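PDB 5T99: glycoside Hydrolase from Bacteroides uniformis, which probably hydrolyses terminal beta-galactosidic bonds in agarose-derived oligosaccharides, as a family 2 glycoside hydrolase that binds a galactose-like iminosugar in its barrel. Local coordinates for residues G470-Q482 and W530-N544. Residues are numbered along the deposited sequence; the frame is centred on the assembly and turned at random. Where two conformers were deposited one is given.
With GIF (D-galacto-isofagomine), chain C.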
loop_
_atom_site.group_PDB
_atom_site.type_symbol
_atom_site.label_atom_id
_atom_site.label_comp_id
_atom_site.label_asym_id
_atom_site.label_seq_id
_atom_site.Cartn_x
_atom_site.Cartn_y
_atom_site.Cartn_z
ATOM N N GLY A 470 -9.459 -2.910 17.629
ATOM C CA GLY A 470 -9.448 -1.644 16.910
ATOM C C GLY A 470 -10.836 -1.024 16.837
ATOM O O GLY A 470 -11.793 -1.715 16.507
ATOM N N MET A 471 -10.943 0.275 17.128
ATOM C CA MET A 471 -12.205 1.019 16.980
ATOM C C MET A 471 -12.193 1.915 15.740
ATOM O O MET A 471 -11.251 2.687 15.530
ATOM C CB MET A 471 -12.462 1.883 18.214
ATOM C CG MET A 471 -12.573 1.089 19.496
ATOM S SD MET A 471 -12.956 2.135 20.899
ATOM C CE MET A 471 -14.725 2.245 20.749
ATOM N N ASN A 472 -13.247 1.818 14.933
ATOM C CA ASN A 472 -13.435 2.698 13.780
ATOM C C ASN A 472 -14.366 3.850 14.125
ATOM O O ASN A 472 -15.541 3.628 14.402
ATOM C CB ASN A 472 -14.014 1.920 12.606
ATOM C CG ASN A 472 -13.026 0.960 12.005
ATOM O OD1 ASN A 472 -12.013 0.621 12.628
ATOM N ND2 ASN A 472 -13.293 0.533 10.771
ATOM N N TYR A 473 -13.823 5.068 14.126
ATOM C CA TYR A 473 -14.581 6.333 14.273
ATOM C C TYR A 473 -15.325 6.490 15.601
ATOM O O TYR A 473 -16.500 6.872 15.615
ATOM C CB TYR A 473 -15.535 6.527 13.100
ATOM C CG TYR A 473 -14.862 6.334 11.764
ATOM C CD1 TYR A 473 -13.997 7.308 11.245
ATOM C CD2 TYR A 473 -15.074 5.175 11.019
ATOM C CE1 TYR A 473 -13.373 7.131 10.015
ATOM C CE2 TYR A 473 -14.454 4.995 9.798
ATOM C CZ TYR A 473 -13.610 5.982 9.305
ATOM O OH TYR A 473 -13.008 5.795 8.108
ATOM N N LYS A 474 -14.631 6.217 16.708
ATOM C CA LYS A 474 -15.247 6.272 18.040
ATOM C C LYS A 474 -14.432 7.031 19.104
ATOM O O LYS A 474 -14.420 6.619 20.277
ATOM C CB LYS A 474 -15.514 4.835 18.532
ATOM C CG LYS A 474 -16.411 4.005 17.635
ATOM C CD LYS A 474 -17.851 4.498 17.638
ATOM C CE LYS A 474 -18.698 3.667 16.689
ATOM N NZ LYS A 474 -18.370 3.929 15.258
ATOM N N PRO A 475 -13.779 8.152 18.730
ATOM C CA PRO A 475 -12.969 8.883 19.726
ATOM C C PRO A 475 -13.782 9.368 20.923
ATOM O O PRO A 475 -13.270 9.380 22.039
ATOM C CB PRO A 475 -12.395 10.058 18.928
ATOM C CG PRO A 475 -13.365 10.279 17.816
ATOM C CD PRO A 475 -13.901 8.911 17.470
ATOM N N GLY A 476 -15.050 9.712 20.689
ATOM C CA GLY A 476 -15.983 10.057 21.759
ATOM C C GLY A 476 -16.256 8.943 22.756
ATOM O O GLY A 476 -16.646 9.216 23.899
ATOM N N LYS A 477 -16.057 7.692 22.339
ATOM C CA LYS A 477 -16.248 6.540 23.231
ATOM C C LYS A 477 -14.971 5.913 23.806
ATOM O O LYS A 477 -15.059 4.884 24.483
ATOM C CB LYS A 477 -17.084 5.471 22.509
ATOM C CG LYS A 477 -18.435 5.967 22.008
ATOM C CD LYS A 477 -19.329 6.416 23.153
ATOM C CE LYS A 477 -20.757 6.666 22.683
ATOM N NZ LYS A 477 -21.642 6.896 23.859
ATOM N N TYR A 478 -13.803 6.518 23.581
ATOM C CA TYR A 478 -12.543 5.919 24.053
ATOM C C TYR A 478 -12.509 5.790 25.576
ATOM O O TYR A 478 -12.137 4.741 26.096
ATOM C CB TYR A 478 -11.312 6.710 23.584
ATOM C CG TYR A 478 -10.967 6.634 22.105
ATOM C CD1 TYR A 478 -11.667 5.805 21.211
ATOM C CD2 TYR A 478 -9.899 7.366 21.605
ATOM C CE1 TYR A 478 -11.319 5.745 19.863
ATOM C CE2 TYR A 478 -9.543 7.304 20.268
ATOM C CZ TYR A 478 -10.252 6.493 19.402
ATOM O OH TYR A 478 -9.903 6.441 18.085
ATOM N N ALA A 479 -12.904 6.850 26.277
ATOM C CA ALA A 479 -12.923 6.823 27.731
ATOM C C ALA A 479 -13.887 5.762 28.268
ATOM O O ALA A 479 -13.525 4.982 29.155
ATOM C CB ALA A 479 -13.267 8.199 28.290
ATOM N N GLU A 480 -15.102 5.722 27.718
ATOM C CA GLU A 480 -16.142 4.802 28.197
ATOM C C GLU A 480 -15.769 3.325 27.989
ATOM O O GLU A 480 -15.975 2.512 28.890
ATOM C CB GLU A 480 -17.504 5.119 27.553
ATOM C CG GLU A 480 -18.606 4.133 27.918
ATOM C CD GLU A 480 -19.964 4.506 27.360
ATOM O OE1 GLU A 480 -20.364 3.928 26.326
ATOM O OE2 GLU A 480 -20.636 5.365 27.963
ATOM N N VAL A 481 -15.231 2.975 26.818
ATOM C CA VAL A 481 -14.883 1.570 26.546
ATOM C C VAL A 481 -13.777 1.058 27.467
ATOM O O VAL A 481 -13.771 -0.118 27.792
ATOM C CB VAL A 481 -14.521 1.315 25.066
ATOM C CG1 VAL A 481 -13.112 1.813 24.730
ATOM C CG2 VAL A 481 -14.678 -0.160 24.721
ATOM N N GLN A 482 -12.870 1.946 27.883
ATOM C CA GLN A 482 -11.835 1.622 28.883
ATOM C C GLN A 482 -12.400 1.417 30.305
ATOM O O GLN A 482 -11.868 0.609 31.063
ATOM C CB GLN A 482 -10.731 2.697 28.916
ATOM C CG GLN A 482 -9.923 2.804 27.637
ATOM C CD GLN A 482 -8.958 3.987 27.649
ATOM O OE1 GLN A 482 -7.813 3.872 28.117
ATOM N NE2 GLN A 482 -9.408 5.126 27.120
ATOM N N TRP A 530 -20.370 9.820 10.148
ATOM C CA TRP A 530 -19.455 9.326 11.195
ATOM C C TRP A 530 -18.105 10.052 11.201
ATOM O O TRP A 530 -17.263 9.790 12.063
ATOM C CB TRP A 530 -19.204 7.821 11.009
ATOM C CG TRP A 530 -18.721 7.467 9.630
ATOM C CD1 TRP A 530 -17.419 7.430 9.187
ATOM C CD2 TRP A 530 -19.539 7.135 8.496
ATOM N NE1 TRP A 530 -17.382 7.081 7.854
ATOM C CE2 TRP A 530 -18.664 6.894 7.404
ATOM C CE3 TRP A 530 -20.931 7.010 8.300
ATOM C CZ2 TRP A 530 -19.133 6.527 6.131
ATOM C CZ3 TRP A 530 -21.404 6.662 7.028
ATOM C CH2 TRP A 530 -20.501 6.425 5.958
ATOM N N ALA A 531 -17.889 10.947 10.240
ATOM C CA ALA A 531 -16.604 11.583 10.074
ATOM C C ALA A 531 -16.403 12.712 11.068
ATOM O O ALA A 531 -17.335 13.142 11.749
ATOM C CB ALA A 531 -16.440 12.090 8.651
ATOM N N TYR A 532 -15.162 13.170 11.151
ATOM C CA TYR A 532 -14.794 14.295 12.000
ATOM C C TYR A 532 -13.399 14.767 11.608
ATOM O O TYR A 532 -12.623 13.982 11.059
ATOM C CB TYR A 532 -14.826 13.898 13.486
ATOM C CG TYR A 532 -14.126 12.591 13.791
ATOM C CD1 TYR A 532 -12.764 12.563 14.078
ATOM C CD2 TYR A 532 -14.819 11.385 13.785
ATOM C CE1 TYR A 532 -12.111 11.376 14.353
ATOM C CE2 TYR A 532 -14.172 10.182 14.063
ATOM C CZ TYR A 532 -12.809 10.187 14.344
ATOM O OH TYR A 532 -12.131 9.021 14.612
ATOM N N PRO A 533 -13.064 16.040 11.889
ATOM C CA PRO A 533 -11.739 16.524 11.486
ATOM C C PRO A 533 -10.614 15.858 12.282
ATOM O O PRO A 533 -10.859 15.388 13.380
ATOM C CB PRO A 533 -11.786 18.033 11.794
ATOM C CG PRO A 533 -13.206 18.344 12.104
ATOM C CD PRO A 533 -13.820 17.074 12.613
ATOM N N PRO A 534 -9.385 15.832 11.738
ATOM C CA PRO A 534 -8.232 15.256 12.450
ATOM C C PRO A 534 -8.012 15.787 13.873
ATOM O O PRO A 534 -7.539 15.038 14.745
ATOM C CB PRO A 534 -7.049 15.630 11.551
ATOM C CG PRO A 534 -7.630 15.694 10.184
ATOM C CD PRO A 534 -9.031 16.223 10.357
ATOM N N ASP A 535 -8.357 17.057 14.089
ATOM C CA ASP A 535 -8.198 17.732 15.393
ATOM C C ASP A 535 -8.903 16.949 16.518
ATOM O O ASP A 535 -8.404 16.885 17.644
ATOM C CB ASP A 535 -8.769 19.177 15.368
ATOM C CG ASP A 535 -8.401 19.965 14.101
ATOM O OD1 ASP A 535 -7.987 21.148 14.198
ATOM O OD2 ASP A 535 -8.558 19.407 12.997
ATOM N N ILE A 536 -10.069 16.380 16.194
ATOM C CA ILE A 536 -10.868 15.594 17.143
ATOM C C ILE A 536 -10.135 14.309 17.550
ATOM O O ILE A 536 -10.120 13.960 18.736
ATOM C CB ILE A 536 -12.278 15.266 16.560
ATOM C CG1 ILE A 536 -13.132 16.536 16.436
ATOM C CG2 ILE A 536 -13.016 14.210 17.383
ATOM C CD1 ILE A 536 -13.578 17.134 17.761
ATOM N N GLU A 537 -9.528 13.610 16.589
ATOM C CA GLU A 537 -8.759 12.402 16.930
ATOM C C GLU A 537 -7.535 12.753 17.789
ATOM O O GLU A 537 -7.297 12.109 18.818
ATOM C CB GLU A 537 -8.329 11.623 15.689
ATOM C CG GLU A 537 -7.845 10.202 15.986
ATOM C CD GLU A 537 -8.901 9.292 16.587
ATOM O OE1 GLU A 537 -10.089 9.393 16.197
ATOM O OE2 GLU A 537 -8.530 8.463 17.436
ATOM N N PHE A 538 -6.789 13.786 17.382
ATOM C CA PHE A 538 -5.618 14.242 18.150
ATOM C C PHE A 538 -5.989 14.507 19.603
ATOM O O PHE A 538 -5.287 14.070 20.520
ATOM C CB PHE A 538 -4.983 15.522 17.565
ATOM C CG PHE A 538 -4.523 15.396 16.135
ATOM C CD1 PHE A 538 -4.271 14.149 15.539
ATOM C CD2 PHE A 538 -4.322 16.538 15.386
ATOM C CE1 PHE A 538 -3.866 14.062 14.226
ATOM C CE2 PHE A 538 -3.903 16.458 14.064
ATOM C CZ PHE A 538 -3.675 15.223 13.483
ATOM N N HIS A 539 -7.099 15.221 19.789
ATOM C CA HIS A 539 -7.602 15.546 21.109
ATOM C C HIS A 539 -7.854 14.289 21.940
ATOM O O HIS A 539 -7.344 14.169 23.057
ATOM C CB HIS A 539 -8.887 16.369 20.999
ATOM C CG HIS A 539 -9.416 16.819 22.319
ATOM N ND1 HIS A 539 -10.594 16.340 22.853
ATOM C CD2 HIS A 539 -8.903 17.669 23.235
ATOM C CE1 HIS A 539 -10.798 16.899 24.030
ATOM N NE2 HIS A 539 -9.784 17.705 24.289
ATOM N N PHE A 540 -8.622 13.350 21.391
ATOM C CA PHE A 540 -8.988 12.143 22.141
ATOM C C PHE A 540 -7.831 11.137 22.267
ATOM O O PHE A 540 -7.808 10.371 23.233
ATOM C CB PHE A 540 -10.278 11.506 21.591
ATOM C CG PHE A 540 -11.546 12.258 21.970
ATOM C CD1 PHE A 540 -12.034 12.218 23.280
ATOM C CD2 PHE A 540 -12.257 13.006 21.027
ATOM C CE1 PHE A 540 -13.198 12.906 23.639
ATOM C CE2 PHE A 540 -13.427 13.693 21.383
ATOM C CZ PHE A 540 -13.894 13.646 22.688
ATOM N N GLN A 541 -6.865 11.153 21.337
ATOM C CA GLN A 541 -5.615 10.382 21.504
ATOM C C GLN A 541 -4.798 10.893 22.686
ATOM O O GLN A 541 -4.251 10.088 23.449
ATOM C CB GLN A 541 -4.738 10.386 20.244
ATOM C CG GLN A 541 -5.289 9.568 19.086
ATOM C CD GLN A 541 -5.168 8.045 19.237
ATOM O OE1 GLN A 541 -4.331 7.516 19.984
ATOM N NE2 GLN A 541 -6.006 7.329 18.491
ATOM N N GLU A 542 -4.704 12.217 22.837
ATOM C CA GLU A 542 -3.977 12.809 23.974
ATOM C C GLU A 542 -4.650 12.516 25.311
ATOM O O GLU A 542 -3.960 12.237 26.278
ATOM C CB GLU A 542 -3.778 14.315 23.803
ATOM C CG GLU A 542 -2.773 14.650 22.708
ATOM C CD GLU A 542 -2.688 16.138 22.389
ATOM O OE1 GLU A 542 -3.008 16.962 23.293
ATOM O OE2 GLU A 542 -2.294 16.471 21.236
ATOM N N MET A 543 -5.978 12.560 25.363
ATOM C CA MET A 543 -6.700 12.274 26.607
ATOM C C MET A 543 -6.773 10.781 26.964
ATOM O O MET A 543 -7.150 10.443 28.090
ATOM C CB MET A 543 -8.112 12.871 26.548
ATOM C CG MET A 543 -8.145 14.396 26.454
ATOM S SD MET A 543 -6.965 15.208 27.548
ATOM C CE MET A 543 -7.563 14.683 29.153
ATOM N N ASN A 544 -6.430 9.897 26.021
ATOM C CA ASN A 544 -6.480 8.443 26.238
ATOM C C ASN A 544 -5.143 7.790 25.828
ATOM O O ASN A 544 -5.064 7.113 24.791
ATOM C CB ASN A 544 -7.671 7.841 25.475
ATOM C CG ASN A 544 -9.023 8.348 25.990
ATOM O OD1 ASN A 544 -9.521 7.896 27.029
ATOM N ND2 ASN A 544 -9.625 9.287 25.263
HETATM C C GIF C . -14.594 1.397 5.797
HETATM N N GIF C . -15.010 2.426 6.737
HETATM O O GIF C . -15.746 6.542 5.359
HETATM C C1 GIF C . -13.857 2.024 4.630
HETATM O O1 GIF C . -15.841 2.711 3.463
HETATM C C2 GIF C . -14.633 3.199 4.042
HETATM O O2 GIF C . -13.652 1.037 3.621
HETATM C C3 GIF C . -14.958 4.247 5.102
HETATM C C4 GIF C . -15.706 3.612 6.270
HETATM C C5 GIF C . -15.780 5.390 4.505
HETATM O O HOH W 1 -18.101 8.709 14.421
#
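Trp530 turns the edge of its indole onto the face of Tyr473, with CD1 over the ring centre, 3.7 Å from Tyr473 CD2, and the planes 55° apart. At the indole edge NE1 donates in plane to the inhibitor's O (3.0 Å); Tyr473 OH bonds to Glu494 and Ser497 of the same pocket. Pro475 is wedged among aromatics, its apolar ring offering C-H groups to the Tyr532 face: CG lies 3.9 Å from that ring's centroid in a CH-pi contact, with Tyr473 CA at the ring's edge. Pro475 CA sits over a face of Tyr478, and its O over a face of Phe540, whose opposite face meets His539 ND1 and whose edge meets Ile536 CG2. The Glu537 carboxylate gathers three donors. Tyr478 OH reaches the syn lone pair of OE2 (2.5 Å), Gln541 NE2 takes the anti one, and Tyr532 OH donates to OE1 (2.6 Å). The bend at chi2 (63°) brings the carboxylate to them; three donors would probably favour its charged form. Asn544 links the segments: ND2 donates to Phe540 O, while OD1 accepts a weak bond from Gln482 NE2, whose straighter bond goes to Tyr478 O. Water bridges Tyr473 O and Trp530 O. In this TIM-barrel domain, residues 478-482 follow strand 468-472 and cross helix 534-543 at -34°; the latter also packs on strands 490-495 and 549-552 and touches helix 598-607.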